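Local coordinates for venom allergen-like (VAL) 4 protein (Schistosoma mansoni, PDB 4P27) that probably binds lipids as a secreted venom allergen-like member of the SCP/TAPS (CAP) family that lacks the prototypical CAP motifs, at residues Lys23-Arg26 with Pro31-Lys34. Numbering follows the deposited sequence.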
loop_
_atom_site.group_PDB
_atom_site.type_symbol
_atom_site.label_atom_id
_atom_site.label_comp_id
_atom_site.label_asym_id
_atom_site.label_seq_id
_atom_site.Cartn_x
_atom_site.Cartn_y
_atom_site.Cartn_z
ATOM N N LYS A 23 12.116 4.807 -6.630
ATOM C CA LYS A 23 12.679 5.760 -7.630
ATOM C C LYS A 23 14.208 5.935 -7.668
ATOM O O LYS A 23 14.704 6.587 -8.576
ATOM C CB LYS A 23 12.122 7.121 -7.480
ATOM C CG LYS A 23 10.680 7.115 -7.774
ATOM C CD LYS A 23 10.196 8.508 -8.038
ATOM C CE LYS A 23 10.185 9.247 -6.746
ATOM N NZ LYS A 23 9.160 10.318 -6.794
ATOM N N ASN A 24 14.919 5.387 -6.692
ATOM C CA ASN A 24 16.333 5.677 -6.497
ATOM C C ASN A 24 17.102 4.405 -6.264
ATOM O O ASN A 24 18.081 4.452 -5.557
ATOM C CB ASN A 24 16.482 6.537 -5.241
ATOM C CG ASN A 24 16.079 7.938 -5.508
ATOM O OD1 ASN A 24 16.781 8.593 -6.258
ATOM N ND2 ASN A 24 14.869 8.366 -5.059
ATOM N N CYS A 25 16.615 3.260 -6.784
ATOM C CA CYS A 25 17.364 2.000 -6.794
ATOM C C CYS A 25 17.560 1.407 -5.433
ATOM O O CYS A 25 18.486 0.640 -5.226
ATOM C CB CYS A 25 18.743 2.142 -7.459
ATOM S SG CYS A 25 18.680 2.510 -9.205
ATOM N N ARG A 26 16.685 1.738 -4.500
ATOM C CA ARG A 26 16.933 1.381 -3.140
ATOM C C ARG A 26 15.997 0.263 -2.765
ATOM O O ARG A 26 16.018 -0.171 -1.628
ATOM C CB ARG A 26 16.793 2.594 -2.184
ATOM C CG ARG A 26 17.978 3.600 -2.199
ATOM C CD ARG A 26 17.781 4.717 -1.121
ATOM N NE ARG A 26 17.748 6.100 -1.678
ATOM C CZ ARG A 26 16.736 6.980 -1.577
ATOM N NH1 ARG A 26 15.607 6.667 -0.954
ATOM N NH2 ARG A 26 16.833 8.190 -2.131
ATOM N N PRO A 31 13.746 -2.911 -10.679
ATOM C CA PRO A 31 14.169 -1.749 -11.480
ATOM C C PRO A 31 13.672 -0.439 -10.880
ATOM O O PRO A 31 12.624 -0.425 -10.262
ATOM C CB PRO A 31 13.534 -2.006 -12.852
ATOM C CG PRO A 31 12.263 -2.769 -12.545
ATOM C CD PRO A 31 12.696 -3.692 -11.380
ATOM N N PRO A 32 14.423 0.668 -11.061
ATOM C CA PRO A 32 13.939 1.900 -10.453
ATOM C C PRO A 32 12.780 2.463 -11.245
ATOM O O PRO A 32 12.733 2.296 -12.443
ATOM C CB PRO A 32 15.167 2.890 -10.590
ATOM C CG PRO A 32 15.954 2.347 -11.742
ATOM C CD PRO A 32 15.826 0.811 -11.563
ATOM N N ALA A 33 11.929 3.230 -10.595
ATOM C CA ALA A 33 10.797 3.786 -11.242
ATOM C C ALA A 33 11.103 5.144 -11.863
ATOM O O ALA A 33 11.807 5.998 -11.231
ATOM C CB ALA A 33 9.720 3.951 -10.204
ATOM N N LYS A 34 10.565 5.384 -13.057
ATOM C CA LYS A 34 10.765 6.643 -13.730
ATOM C C LYS A 34 9.975 7.792 -13.082
ATOM O O LYS A 34 10.489 8.913 -12.944
ATOM C CB LYS A 34 10.358 6.554 -15.192
ATOM C CG LYS A 34 10.697 7.804 -16.032
ATOM C CD LYS A 34 9.890 7.772 -17.322
ATOM C CE LYS A 34 10.699 8.144 -18.557
ATOM N NZ LYS A 34 9.975 9.284 -19.165
#
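SG of C25 sits off to one side of the mean plane of the P32 ring, displaced toward CB and CG, 3.7 Å from CG of P32 and nearly as close to CB. Within the 23-26 segment, CB of N24 lies over one face of the R26 guanidinium, 3.4 Å off its plane and not centred on it, while NH1 of R26 forms a salt bridge with D21 near the end of helix 6-22. SG of C25 stands anti to its own carbonyl carbon (chi1 -66°), the direction in which it reaches both the proline and the disulfide to C158. At the other end of the contact K23 passes A33 with its backbone and first methylenes: CA is 3.7 Å from O of A33, and CG lies 4.1 Å from the A33 methyl. Polar groups here find partners beyond the pair, K23 O accepting from K153 NZ and A33 pairing through its backbone with V22. The contact is therefore van der Waals, apolar where sulfur meets proline and mainly carbon against a carbonyl oxygen where K23 passes A33; the loop between helix 6-22 and strand 40-41 turns back on itself here, and the disulfide covalently ties this fold-back, at the periphery of the CAP domain, to the C-terminal tail.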